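Long-range contacts in prolyl oligopeptidase (Novosphingobium capsulatum, PDB 1YR2), which probably hydrolyses oligopeptides on the carboxyl side of proline, and less readily of alanine, as a serine peptidase of the prolyl oligopeptidase family: residues A[51-56]-A[624-629]; A[100-105]-A[701-706]; A[244-249]-A[257-262]; A[318-323]-A[334-339]. All blocks are in the same frame, centred on the assembly; numbering follows the deposited sequence.

Contact 1. Residues A[51-56]-A[624-629]; sequences DHFGEK and EKEADW
The benzene ring of Phe-53 rides on the main chain of a helix start: CA of Glu-626 sits over one face of it, 3.6 Å from the ring centroid and 15° off the normal, a CH-pi contact. Phe-53 occupies the first corner of a type I' turn, His-52 to Glu-55, with phi and psi both positive. From that corner the ring, its CG beside the backbone N (chi1 -57°), is sent out to the first turn of the helix. Its tip, CZ, comes 3.5 Å from Glu-624 O, which lies at the ring edge, and its CE2 touches CB of Trp-629 at 3.5 Å. The turn closes a two-stranded hairpin, strands 49-52 and 55-58, near the N-terminus, and the helix, 626-633, belongs to the catalytic alpha/beta-hydrolase region, so the hairpin is docked on the surface of that region. Trp-629, the buried residue of the group, lays its indole against the hairpin. CD2 of Phe-53 rests on one face of it, the two rings meeting obliquely with planes 57° apart, and CB of His-52 lies 3.7 Å from CZ2. The imidazole itself, hydrogen-bonded through NE2 to Glu-50, is nearly parallel to the pyrrole ring but slid aside, centroids 5.7 Å apart. The carboxylate of Glu-55 stands almost upright to the indole at its far edge, OE1 3.8 Å from CH2. Arg-630 makes salt bridges with both Glu-55 and Glu-626 and a hydrogen bond to Phe-53 O, while Glu-624 pairs with Arg-614.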
loop_
_atom_site.group_PDB
_atom_site.type_symbol
_atom_site.label_atom_id
_atom_site.label_comp_id
_atom_site.label_asym_id
_atom_site.label_seq_id
_atom_site.Cartn_x
_atom_site.Cartn_y
_atom_site.Cartn_z
ATOM N N ASP A 51 32.863 -17.379 21.182
ATOM C CA ASP A 51 32.004 -18.073 22.137
ATOM C C ASP A 51 30.750 -17.265 22.468
ATOM O O ASP A 51 30.849 -16.158 22.943
ATOM C CB ASP A 51 32.742 -18.325 23.449
ATOM C CG ASP A 51 34.013 -19.146 23.272
ATOM O OD1 ASP A 51 33.991 -20.180 22.575
ATOM O OD2 ASP A 51 35.086 -18.848 23.834
ATOM N N HIS A 52 29.567 -17.841 22.286
ATOM C CA HIS A 52 28.339 -17.170 22.612
ATOM C C HIS A 52 27.502 -18.183 23.387
ATOM O O HIS A 52 27.138 -19.215 22.869
ATOM C CB HIS A 52 27.621 -16.652 21.347
ATOM C CG HIS A 52 28.368 -15.577 20.599
ATOM N ND1 HIS A 52 28.352 -14.255 20.982
ATOM C CD2 HIS A 52 29.123 -15.622 19.476
ATOM C CE1 HIS A 52 29.093 -13.540 20.159
ATOM N NE2 HIS A 52 29.564 -14.343 19.226
ATOM N N PHE A 53 27.264 -17.915 24.666
ATOM C CA PHE A 53 26.373 -18.722 25.497
ATOM C C PHE A 53 26.713 -20.205 25.515
ATOM O O PHE A 53 25.809 -21.048 25.459
ATOM C CB PHE A 53 24.941 -18.484 25.026
ATOM C CG PHE A 53 24.531 -17.025 25.067
ATOM C CD1 PHE A 53 24.439 -16.358 26.286
ATOM C CD2 PHE A 53 24.266 -16.320 23.895
ATOM C CE1 PHE A 53 24.069 -15.012 26.340
ATOM C CE2 PHE A 53 23.887 -14.977 23.943
ATOM C CZ PHE A 53 23.792 -14.320 25.173
ATOM N N GLY A 54 28.019 -20.509 25.570
ATOM C CA GLY A 54 28.517 -21.887 25.573
ATOM C C GLY A 54 28.628 -22.557 24.204
ATOM O O GLY A 54 28.975 -23.757 24.090
ATOM N N GLU A 55 28.302 -21.800 23.164
ATOM C CA GLU A 55 28.328 -22.285 21.800
ATOM C C GLU A 55 29.466 -21.598 21.004
ATOM O O GLU A 55 29.906 -20.510 21.349
ATOM C CB GLU A 55 26.952 -22.025 21.145
ATOM C CG GLU A 55 25.856 -22.991 21.615
ATOM C CD GLU A 55 24.645 -23.077 20.662
ATOM O OE1 GLU A 55 24.782 -23.005 19.392
ATOM O OE2 GLU A 55 23.510 -23.226 21.190
ATOM N N LYS A 56 29.959 -22.243 19.954
ATOM C CA LYS A 56 30.906 -21.624 19.061
ATOM C C LYS A 56 30.147 -21.170 17.820
ATOM O O LYS A 56 29.316 -21.936 17.293
ATOM C CB LYS A 56 32.013 -22.593 18.663
ATOM C CG LYS A 56 32.684 -23.334 19.801
ATOM C CD LYS A 56 33.479 -22.407 20.671
ATOM C CE LYS A 56 34.581 -23.132 21.485
ATOM N NZ LYS A 56 35.671 -22.153 21.810
ATOM N N GLU A 624 21.792 -10.157 22.670
ATOM C CA GLU A 624 22.535 -10.126 23.934
ATOM C C GLU A 624 21.863 -10.937 25.042
ATOM O O GLU A 624 22.472 -11.207 26.087
ATOM C CB GLU A 624 22.760 -8.676 24.405
ATOM C CG GLU A 624 21.532 -7.921 24.963
ATOM C CD GLU A 624 20.803 -7.070 23.907
ATOM O OE1 GLU A 624 20.961 -7.290 22.658
ATOM O OE2 GLU A 624 20.034 -6.180 24.338
ATOM N N LYS A 625 20.616 -11.323 24.820
ATOM C CA LYS A 625 19.858 -12.149 25.755
ATOM C C LYS A 625 19.916 -13.645 25.368
ATOM O O LYS A 625 19.571 -14.015 24.244
ATOM C CB LYS A 625 18.435 -11.600 25.858
ATOM C CG LYS A 625 17.520 -12.507 26.590
ATOM C CD LYS A 625 16.236 -11.835 27.062
ATOM C CE LYS A 625 15.544 -12.790 28.080
ATOM N NZ LYS A 625 14.137 -12.417 28.282
ATOM N N GLU A 626 20.356 -14.509 26.296
ATOM C CA GLU A 626 20.628 -15.902 25.941
ATOM C C GLU A 626 19.497 -16.589 25.225
ATOM O O GLU A 626 19.690 -17.134 24.144
ATOM C CB GLU A 626 21.013 -16.751 27.164
ATOM C CG GLU A 626 21.304 -18.212 26.806
ATOM C CD GLU A 626 21.982 -18.976 27.952
ATOM O OE1 GLU A 626 21.465 -18.971 29.058
ATOM O OE2 GLU A 626 23.028 -19.581 27.731
ATOM N N ALA A 627 18.334 -16.611 25.848
ATOM C CA ALA A 627 17.170 -17.288 25.288
ATOM C C ALA A 627 16.782 -16.741 23.894
ATOM O O ALA A 627 16.444 -17.520 22.984
ATOM C CB ALA A 627 16.027 -17.155 26.215
ATOM N N ASP A 628 16.859 -15.418 23.706
ATOM C CA ASP A 628 16.496 -14.815 22.403
ATOM C C ASP A 628 17.561 -15.192 21.358
ATOM O O ASP A 628 17.252 -15.401 20.204
ATOM C CB ASP A 628 16.441 -13.294 22.463
ATOM C CG ASP A 628 15.265 -12.759 23.260
ATOM O OD1 ASP A 628 14.595 -13.543 23.930
ATOM O OD2 ASP A 628 14.970 -11.542 23.274
ATOM N N TRP A 629 18.812 -15.224 21.782
ATOM C CA TRP A 629 19.918 -15.637 20.936
ATOM C C TRP A 629 19.712 -17.080 20.423
ATOM O O TRP A 629 19.942 -17.347 19.232
ATOM C CB TRP A 629 21.267 -15.465 21.661
ATOM C CG TRP A 629 22.459 -15.768 20.779
ATOM C CD1 TRP A 629 23.220 -14.871 20.112
ATOM C CD2 TRP A 629 23.019 -17.050 20.503
ATOM N NE1 TRP A 629 24.211 -15.514 19.415
ATOM C CE2 TRP A 629 24.113 -16.857 19.639
ATOM C CE3 TRP A 629 22.704 -18.349 20.894
ATOM C CZ2 TRP A 629 24.892 -17.911 19.163
ATOM C CZ3 TRP A 629 23.472 -19.417 20.394
ATOM C CH2 TRP A 629 24.553 -19.178 19.526
#

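Contact 2. Residues A[100-105]-A[701-706]; sequences KRMKAL and KQIEET
Met-102 lays its thioether across Thr-706 at about a right angle, SD 3.3 Å from the methyl CG2 and 3.4 Å from CB. The side chain is fully extended, with CG anti to the backbone N (chi1 -173°), which carries the sulfur straight out from its helix to the opposite one. The terminal CE continues past the threonine hydroxyl and ends 3.8 Å from NE2 of Gln-702. That hydroxyl is already engaged within its own helix: OG1 donates to Gln-702 O at 3.0 Å, from the face of the carbonyl plane opposite the one used by Thr-706 N, leaving the CG2 methyl turned to the sulfur. Segments 100-105 and 701-706, parts of helices 95-105 and 699-717, run roughly antiparallel, 146° between their directions, their axes 9.7 Å apart at closest approach. The first thus packs against a C-terminal helix of the alpha/beta-hydrolase fold. Ile-703 fills the middle, its CA 4.2 Å from Met-102 SD. On the more exposed flank its CG2 meets the aliphatic CG of Lys-103 at 3.9 Å, the two side chains crossing at about a right angle. Thr-512 of helix 508-514 also touches Met-102, and Arg-101 leads off to a salt bridge with Asp-515.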
loop_
_atom_site.group_PDB
_atom_site.type_symbol
_atom_site.label_atom_id
_atom_site.label_comp_id
_atom_site.label_asym_id
_atom_site.label_seq_id
_atom_site.Cartn_x
_atom_site.Cartn_y
_atom_site.Cartn_z
ATOM N N LYS A 100 10.297 -6.715 -21.969
ATOM C CA LYS A 100 9.382 -6.066 -22.899
ATOM C C LYS A 100 7.964 -5.999 -22.285
ATOM O O LYS A 100 7.297 -4.975 -22.422
ATOM C CB LYS A 100 9.342 -6.830 -24.206
ATOM C CG LYS A 100 8.442 -6.259 -25.288
ATOM C CD LYS A 100 8.490 -7.152 -26.540
ATOM C CE LYS A 100 7.207 -7.028 -27.378
ATOM N NZ LYS A 100 7.240 -5.844 -28.264
ATOM N N ARG A 101 7.503 -7.089 -21.685
ATOM C CA ARG A 101 6.191 -7.081 -21.060
ATOM C C ARG A 101 6.142 -6.032 -19.945
ATOM O O ARG A 101 5.184 -5.241 -19.882
ATOM C CB ARG A 101 5.807 -8.448 -20.502
ATOM C CG ARG A 101 4.344 -8.545 -20.096
ATOM C CD ARG A 101 3.436 -8.528 -21.291
ATOM N NE ARG A 101 2.062 -8.196 -20.983
ATOM C CZ ARG A 101 1.544 -6.960 -21.026
ATOM N NH1 ARG A 101 2.307 -5.865 -21.199
ATOM N NH2 ARG A 101 0.267 -6.806 -20.768
ATOM N N MET A 102 7.148 -6.016 -19.075
ATOM C CA MET A 102 7.126 -5.131 -17.921
ATOM C C MET A 102 7.161 -3.663 -18.341
ATOM O O MET A 102 6.382 -2.885 -17.838
ATOM C CB MET A 102 8.252 -5.368 -16.951
ATOM C CG MET A 102 8.042 -4.522 -15.688
ATOM S SD MET A 102 8.962 -5.115 -14.384
ATOM C CE MET A 102 8.498 -3.802 -13.025
ATOM N N LYS A 103 8.035 -3.319 -19.279
ATOM C CA LYS A 103 8.094 -1.965 -19.791
ATOM C C LYS A 103 6.679 -1.537 -20.261
ATOM O O LYS A 103 6.256 -0.426 -20.023
ATOM C CB LYS A 103 9.081 -1.876 -20.959
ATOM C CG LYS A 103 10.571 -1.787 -20.574
ATOM C CD LYS A 103 11.469 -1.425 -21.812
ATOM C CE LYS A 103 12.965 -1.580 -21.501
ATOM N NZ LYS A 103 13.802 -1.831 -22.746
ATOM N N ALA A 104 5.959 -2.416 -20.933
ATOM C CA ALA A 104 4.690 -2.036 -21.532
ATOM C C ALA A 104 3.577 -1.847 -20.469
ATOM O O ALA A 104 2.596 -1.163 -20.749
ATOM C CB ALA A 104 4.270 -3.037 -22.549
ATOM N N LEU A 105 3.797 -2.398 -19.272
ATOM C CA LEU A 105 2.830 -2.363 -18.152
ATOM C C LEU A 105 2.932 -1.139 -17.236
ATOM O O LEU A 105 2.009 -0.897 -16.433
ATOM C CB LEU A 105 3.007 -3.600 -17.276
ATOM C CG LEU A 105 2.560 -4.938 -17.847
ATOM C CD1 LEU A 105 2.967 -6.067 -16.956
ATOM C CD2 LEU A 105 1.088 -4.953 -17.987
ATOM N N LYS A 701 15.831 1.259 -13.496
ATOM C CA LYS A 701 16.590 0.282 -12.717
ATOM C C LYS A 701 15.671 -0.839 -12.227
ATOM O O LYS A 701 16.035 -2.026 -12.305
ATOM C CB LYS A 701 17.334 0.969 -11.554
ATOM C CG LYS A 701 18.406 1.982 -12.020
ATOM C CD LYS A 701 19.679 1.310 -12.564
ATOM C CE LYS A 701 20.637 2.304 -13.245
ATOM N NZ LYS A 701 21.909 1.615 -13.761
ATOM N N GLN A 702 14.468 -0.490 -11.761
ATOM C CA GLN A 702 13.557 -1.508 -11.209
ATOM C C GLN A 702 13.113 -2.489 -12.314
ATOM O O GLN A 702 13.049 -3.670 -12.076
ATOM C CB GLN A 702 12.354 -0.862 -10.483
ATOM C CG GLN A 702 11.369 -1.841 -9.797
ATOM C CD GLN A 702 9.986 -1.176 -9.522
ATOM O OE1 GLN A 702 9.927 -0.000 -9.095
ATOM N NE2 GLN A 702 8.892 -1.901 -9.805
ATOM N N ILE A 703 12.836 -1.996 -13.518
ATOM C CA ILE A 703 12.455 -2.859 -14.647
ATOM C C ILE A 703 13.575 -3.873 -14.982
ATOM O O ILE A 703 13.296 -5.047 -15.247
ATOM C CB ILE A 703 12.156 -2.023 -15.902
ATOM C CG1 ILE A 703 10.871 -1.209 -15.729
ATOM C CG2 ILE A 703 11.981 -2.917 -17.094
ATOM C CD1 ILE A 703 10.669 -0.154 -16.792
ATOM N N GLU A 704 14.818 -3.398 -15.003
ATOM C CA GLU A 704 15.956 -4.248 -15.327
ATOM C C GLU A 704 16.107 -5.313 -14.251
ATOM O O GLU A 704 16.372 -6.468 -14.567
ATOM C CB GLU A 704 17.246 -3.416 -15.443
ATOM C CG GLU A 704 17.269 -2.446 -16.653
ATOM C CD GLU A 704 18.438 -1.445 -16.651
ATOM O OE1 GLU A 704 19.036 -1.148 -15.572
ATOM O OE2 GLU A 704 18.763 -0.933 -17.764
ATOM N N GLU A 705 15.965 -4.925 -12.980
ATOM C CA GLU A 705 16.119 -5.879 -11.871
ATOM C C GLU A 705 15.030 -6.965 -11.937
ATOM O O GLU A 705 15.317 -8.143 -11.830
ATOM C CB GLU A 705 16.028 -5.195 -10.504
ATOM C CG GLU A 705 16.315 -6.175 -9.362
ATOM C CD GLU A 705 16.358 -5.507 -7.980
ATOM O OE1 GLU A 705 16.927 -4.394 -7.851
ATOM O OE2 GLU A 705 15.854 -6.099 -7.008
ATOM N N THR A 706 13.794 -6.531 -12.160
ATOM C CA THR A 706 12.654 -7.414 -12.238
ATOM C C THR A 706 12.821 -8.395 -13.407
ATOM O O THR A 706 12.574 -9.572 -13.278
ATOM C CB THR A 706 11.393 -6.602 -12.443
ATOM O OG1 THR A 706 11.154 -5.787 -11.278
ATOM C CG2 THR A 706 10.187 -7.551 -12.556
#

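Contact 3. Residues A[244-249]-A[257-262]; sequences TVWLHR and DQPVFA
Val-245 packs its CG1 on CB of Val-260 at 4.0 Å, and Leu-247 CB meets CG2 of the same valine, at the centre of an antiparallel hairpin that forms the outer two strands of a four-stranded propeller blade. A classic beta bulge breaks the pairing here: Val-260 N and Phe-261 N both donate to Val-245 O, from the same face of its carbonyl plane. Beyond it Leu-247 and Gln-258 form a regular hydrogen-bonded pair. On the other face of the sheet Pro-259 lies over the six-membered ring of Trp-246, CB 4.0 Å from its centroid in a CH-pi contact, while Trp-246 NE1 is held by Thr-244 OG1 at 2.7 Å. At the polar end, Arg-249 grips Gln-258 OE1 with NH1 and NH2, each 2.9 Å away; the oxygen lies in the guanidinium plane, but both nitrogens come from the same face of the amide, NH1 above its plane and NH2 tilted from it. A leucine in place of Arg-249 would probably leave OE1 without either donor and the amide free to turn. Asp-257, bonded through OD2 to Tyr-224, uses OD1 for a water that also receives Arg-249 N, and for His-248 ND1, 2.6 Å away on its syn side; OD1 lies only 5° out of the imidazole plane.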
loop_
_atom_site.group_PDB
_atom_site.type_symbol
_atom_site.label_atom_id
_atom_site.label_comp_id
_atom_site.label_asym_id
_atom_site.label_seq_id
_atom_site.Cartn_x
_atom_site.Cartn_y
_atom_site.Cartn_z
ATOM N N THR A 244 -4.755 27.867 13.951
ATOM C CA THR A 244 -6.111 28.433 14.118
ATOM C C THR A 244 -6.968 28.267 12.860
ATOM O O THR A 244 -6.449 28.260 11.769
ATOM C CB THR A 244 -6.071 29.906 14.577
ATOM O OG1 THR A 244 -5.293 30.673 13.663
ATOM C CG2 THR A 244 -5.318 30.043 15.860
ATOM N N VAL A 245 -8.265 28.071 13.057
ATOM C CA VAL A 245 -9.240 27.922 11.977
ATOM C C VAL A 245 -9.855 29.303 11.733
ATOM O O VAL A 245 -10.241 29.954 12.690
ATOM C CB VAL A 245 -10.317 26.903 12.335
ATOM C CG1 VAL A 245 -11.333 26.755 11.170
ATOM C CG2 VAL A 245 -9.715 25.600 12.648
ATOM N N TRP A 246 -9.843 29.742 10.471
ATOM C CA TRP A 246 -10.412 31.007 9.989
ATOM C C TRP A 246 -11.383 30.791 8.834
ATOM O O TRP A 246 -11.360 29.734 8.174
ATOM C CB TRP A 246 -9.306 31.917 9.496
ATOM C CG TRP A 246 -8.334 32.333 10.508
ATOM C CD1 TRP A 246 -7.360 31.557 11.125
ATOM C CD2 TRP A 246 -8.192 33.652 11.059
ATOM N NE1 TRP A 246 -6.643 32.327 12.013
ATOM C CE2 TRP A 246 -7.109 33.614 11.977
ATOM C CE3 TRP A 246 -8.875 34.881 10.858
ATOM C CZ2 TRP A 246 -6.699 34.743 12.700
ATOM C CZ3 TRP A 246 -8.471 35.984 11.564
ATOM C CH2 TRP A 246 -7.390 35.916 12.486
ATOM N N LEU A 247 -12.188 31.829 8.572
ATOM C CA LEU A 247 -13.177 31.847 7.495
ATOM C C LEU A 247 -12.769 32.969 6.560
ATOM O O LEU A 247 -12.643 34.131 6.965
ATOM C CB LEU A 247 -14.595 32.075 8.011
ATOM C CG LEU A 247 -15.725 32.112 6.987
ATOM C CD1 LEU A 247 -15.894 30.702 6.400
ATOM C CD2 LEU A 247 -17.011 32.602 7.607
ATOM N N HIS A 248 -12.575 32.622 5.300
ATOM C CA HIS A 248 -12.340 33.616 4.277
ATOM C C HIS A 248 -13.603 33.855 3.452
ATOM O O HIS A 248 -14.163 32.910 2.872
ATOM C CB HIS A 248 -11.218 33.190 3.325
ATOM C CG HIS A 248 -10.994 34.161 2.215
ATOM N ND1 HIS A 248 -10.577 35.450 2.445
ATOM C CD2 HIS A 248 -11.179 34.055 0.869
ATOM C CE1 HIS A 248 -10.474 36.090 1.289
ATOM N NE2 HIS A 248 -10.851 35.275 0.320
ATOM N N ARG A 249 -13.978 35.123 3.313
ATOM C CA ARG A 249 -15.088 35.497 2.414
ATOM C C ARG A 249 -14.601 35.939 1.046
ATOM O O ARG A 249 -13.718 36.755 0.916
ATOM C CB ARG A 249 -15.980 36.548 3.078
ATOM C CG ARG A 249 -16.794 35.925 4.249
ATOM C CD ARG A 249 -17.748 36.916 4.899
ATOM N NE ARG A 249 -18.516 36.320 5.991
ATOM C CZ ARG A 249 -18.151 36.354 7.262
ATOM N NH1 ARG A 249 -17.015 36.939 7.648
ATOM N NH2 ARG A 249 -18.935 35.800 8.154
ATOM N N ASP A 257 -10.491 38.316 7.133
ATOM C CA ASP A 257 -10.963 37.004 7.566
ATOM C C ASP A 257 -11.349 37.013 9.027
ATOM O O ASP A 257 -10.818 37.788 9.834
ATOM C CB ASP A 257 -9.876 35.911 7.305
ATOM C CG ASP A 257 -9.706 35.585 5.820
ATOM O OD1 ASP A 257 -10.282 36.301 4.927
ATOM O OD2 ASP A 257 -8.980 34.634 5.446
ATOM N N GLN A 258 -12.227 36.088 9.374
ATOM C CA GLN A 258 -12.837 35.985 10.684
ATOM C C GLN A 258 -12.273 34.709 11.400
ATOM O O GLN A 258 -12.369 33.642 10.833
ATOM C CB GLN A 258 -14.320 35.809 10.429
ATOM C CG GLN A 258 -15.237 35.531 11.642
ATOM C CD GLN A 258 -16.695 35.434 11.202
ATOM O OE1 GLN A 258 -17.152 36.292 10.449
ATOM N NE2 GLN A 258 -17.408 34.365 11.618
ATOM N N PRO A 259 -11.743 34.819 12.610
ATOM C CA PRO A 259 -11.288 33.669 13.389
ATOM C C PRO A 259 -12.465 32.783 13.799
ATOM O O PRO A 259 -13.515 33.288 14.167
ATOM C CB PRO A 259 -10.630 34.297 14.612
ATOM C CG PRO A 259 -11.055 35.685 14.651
ATOM C CD PRO A 259 -11.596 36.088 13.352
ATOM N N VAL A 260 -12.315 31.472 13.689
ATOM C CA VAL A 260 -13.386 30.528 14.030
ATOM C C VAL A 260 -13.053 29.691 15.234
ATOM O O VAL A 260 -13.899 29.509 16.112
ATOM C CB VAL A 260 -13.679 29.603 12.834
ATOM C CG1 VAL A 260 -14.721 28.544 13.209
ATOM C CG2 VAL A 260 -14.198 30.430 11.680
ATOM N N PHE A 261 -11.816 29.182 15.304
ATOM C CA PHE A 261 -11.437 28.297 16.407
ATOM C C PHE A 261 -9.943 28.297 16.683
ATOM O O PHE A 261 -9.130 28.244 15.753
ATOM C CB PHE A 261 -11.853 26.854 16.120
ATOM C CG PHE A 261 -11.818 25.960 17.332
ATOM C CD1 PHE A 261 -12.656 26.202 18.414
ATOM C CD2 PHE A 261 -10.917 24.894 17.413
ATOM C CE1 PHE A 261 -12.604 25.434 19.511
ATOM C CE2 PHE A 261 -10.897 24.091 18.534
ATOM C CZ PHE A 261 -11.718 24.353 19.564
ATOM N N ALA A 262 -9.630 28.330 17.971
ATOM C CA ALA A 262 -8.283 28.190 18.484
ATOM C C ALA A 262 -8.318 27.548 19.865
ATOM O O ALA A 262 -9.350 27.611 20.541
ATOM C CB ALA A 262 -7.608 29.543 18.564
HETATM O O HOH W 1 -12.603 37.448 4.363
#

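Contact 4. Residues A[318-323]-A[334-339]; sequences AQWDFV and SGDGAP
Gln-319 O takes the backbone N-H of Gly-335 at 2.9 Å in a nearly straight bond, 168° at the hydrogen, and CA of Ser-334 approaches the same oxygen at 3.3 Å. This is where the first two strands of a propeller blade, 320-326 and 329-334, end their pairing: Trp-320 and Ser-334 form a non-hydrogen-bonded antiparallel pair, after which the chain enters a type II turn from Gly-335 to Ala-338. The serine side chain lies over the indole. Its CB is 3.8 Å from the centroid of the six-membered ring in a CH-pi contact, and its OG, anti to the backbone N (chi1 -180°), hangs over the same face, 3.4 Å from CZ2. Were Trp-320 an alanine, Ser-334 CB and OG would lose the ring face they lie on and a gap would probably open beside Asp-336 CB. Val-344 of the next strand, 342-347, touches both Trp-320 and Ser-334. Gly-335 passes close to Gln-319, where even a CB would be tight; the glutamine carries its OE1 to Lys-341. Ala-318 CB packs on Asp-336 CA at 3.7 Å. Ser-334 OG closes an ST turn, accepting Asp-336 N at 3.1 Å.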
loop_
_atom_site.group_PDB
_atom_site.type_symbol
_atom_site.label_atom_id
_atom_site.label_comp_id
_atom_site.label_asym_id
_atom_site.label_seq_id
_atom_site.Cartn_x
_atom_site.Cartn_y
_atom_site.Cartn_z
ATOM N N ALA A 318 -9.722 8.767 22.047
ATOM C CA ALA A 318 -10.020 7.851 20.943
ATOM C C ALA A 318 -10.072 8.549 19.580
ATOM O O ALA A 318 -10.191 9.768 19.519
ATOM C CB ALA A 318 -11.371 7.143 21.242
ATOM N N GLN A 319 -9.954 7.754 18.510
ATOM C CA GLN A 319 -10.255 8.156 17.147
ATOM C C GLN A 319 -11.757 8.445 16.951
ATOM O O GLN A 319 -12.594 7.661 17.295
ATOM C CB GLN A 319 -9.769 7.060 16.147
ATOM C CG GLN A 319 -10.062 7.354 14.649
ATOM C CD GLN A 319 -10.154 6.098 13.784
ATOM O OE1 GLN A 319 -9.245 5.310 13.771
ATOM N NE2 GLN A 319 -11.291 5.898 13.108
ATOM N N TRP A 320 -12.070 9.602 16.397
ATOM C CA TRP A 320 -13.413 10.020 15.988
ATOM C C TRP A 320 -13.278 10.717 14.642
ATOM O O TRP A 320 -13.006 11.922 14.606
ATOM C CB TRP A 320 -13.998 11.013 16.971
ATOM C CG TRP A 320 -14.408 10.415 18.236
ATOM C CD1 TRP A 320 -13.635 10.246 19.348
ATOM C CD2 TRP A 320 -15.687 9.862 18.549
ATOM N NE1 TRP A 320 -14.356 9.611 20.327
ATOM C CE2 TRP A 320 -15.625 9.389 19.877
ATOM C CE3 TRP A 320 -16.907 9.774 17.864
ATOM C CZ2 TRP A 320 -16.725 8.796 20.529
ATOM C CZ3 TRP A 320 -17.961 9.162 18.470
ATOM C CH2 TRP A 320 -17.883 8.687 19.806
ATOM N N ASP A 321 -13.417 9.961 13.560
ATOM C CA ASP A 321 -13.208 10.469 12.198
ATOM C C ASP A 321 -14.596 10.859 11.630
ATOM O O ASP A 321 -15.488 10.001 11.544
ATOM C CB ASP A 321 -12.667 9.381 11.281
ATOM C CG ASP A 321 -11.203 9.029 11.554
ATOM O OD1 ASP A 321 -10.443 9.837 12.130
ATOM O OD2 ASP A 321 -10.769 7.944 11.181
ATOM N N PHE A 322 -14.750 12.113 11.248
ATOM C CA PHE A 322 -16.045 12.620 10.764
ATOM C C PHE A 322 -16.318 12.076 9.374
ATOM O O PHE A 322 -15.490 12.157 8.524
ATOM C CB PHE A 322 -15.978 14.142 10.720
ATOM C CG PHE A 322 -17.203 14.815 10.144
ATOM C CD1 PHE A 322 -18.451 14.547 10.620
ATOM C CD2 PHE A 322 -17.048 15.749 9.127
ATOM C CE1 PHE A 322 -19.547 15.169 10.071
ATOM C CE2 PHE A 322 -18.137 16.395 8.608
ATOM C CZ PHE A 322 -19.378 16.107 9.105
ATOM N N VAL A 323 -17.506 11.518 9.180
ATOM C CA VAL A 323 -17.908 10.991 7.871
ATOM C C VAL A 323 -18.660 12.077 7.112
ATOM O O VAL A 323 -18.127 12.623 6.144
ATOM C CB VAL A 323 -18.727 9.704 8.037
ATOM C CG1 VAL A 323 -19.171 9.144 6.708
ATOM C CG2 VAL A 323 -17.934 8.647 8.739
ATOM N N SER A 334 -15.633 5.657 14.978
ATOM C CA SER A 334 -15.117 5.780 16.318
ATOM C C SER A 334 -14.307 4.570 16.747
ATOM O O SER A 334 -14.704 3.431 16.527
ATOM C CB SER A 334 -16.248 6.044 17.308
ATOM O OG SER A 334 -15.744 6.172 18.620
ATOM N N GLY A 335 -13.202 4.860 17.443
ATOM C CA GLY A 335 -12.349 3.880 18.101
ATOM C C GLY A 335 -12.620 3.736 19.603
ATOM O O GLY A 335 -11.934 2.965 20.308
ATOM N N ASP A 336 -13.635 4.439 20.112
ATOM C CA ASP A 336 -13.884 4.514 21.565
ATOM C C ASP A 336 -14.416 3.188 22.077
ATOM O O ASP A 336 -15.540 2.790 21.735
ATOM C CB ASP A 336 -14.840 5.664 21.848
ATOM C CG ASP A 336 -15.150 5.830 23.329
ATOM O OD1 ASP A 336 -14.216 5.823 24.149
ATOM O OD2 ASP A 336 -16.315 5.940 23.741
ATOM N N GLY A 337 -13.577 2.483 22.834
ATOM C CA GLY A 337 -13.902 1.140 23.313
ATOM C C GLY A 337 -13.924 0.098 22.197
ATOM O O GLY A 337 -14.486 -0.980 22.365
ATOM N N ALA A 338 -13.300 0.402 21.069
ATOM C CA ALA A 338 -13.426 -0.412 19.840
ATOM C C ALA A 338 -12.150 -0.367 19.036
ATOM O O ALA A 338 -12.009 0.426 18.104
ATOM C CB ALA A 338 -14.578 0.056 18.979
ATOM N N PRO A 339 -11.210 -1.238 19.349
ATOM C CA PRO A 339 -9.969 -1.261 18.566
ATOM C C PRO A 339 -10.157 -1.437 17.049
ATOM O O PRO A 339 -9.357 -0.889 16.282
ATOM C CB PRO A 339 -9.201 -2.447 19.170
ATOM C CG PRO A 339 -9.754 -2.572 20.576
ATOM C CD PRO A 339 -11.201 -2.197 20.469
#

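In the fold
Contacts 1 and 2 tie N-terminal elements to C-terminal ones, joining residues more than 560 positions apart, and their segments alternate along the chain. Both lie on the alpha/beta-hydrolase side, on different parts of it, centres about 44 Å apart. Contacts 3 and 4 fall between the two arms of each, in series, and are local: each lies within a separate four-stranded blade of the beta-propeller, with centres about 26 Å apart and nearest atoms about 13 Å apart. Contacts 2 and 3 sit on opposite sides of the chain's centre, about 50 Å between centres. The propeller is thus an insertion in the chain, and the N-terminal hairpin and helix return to the hydrolase region.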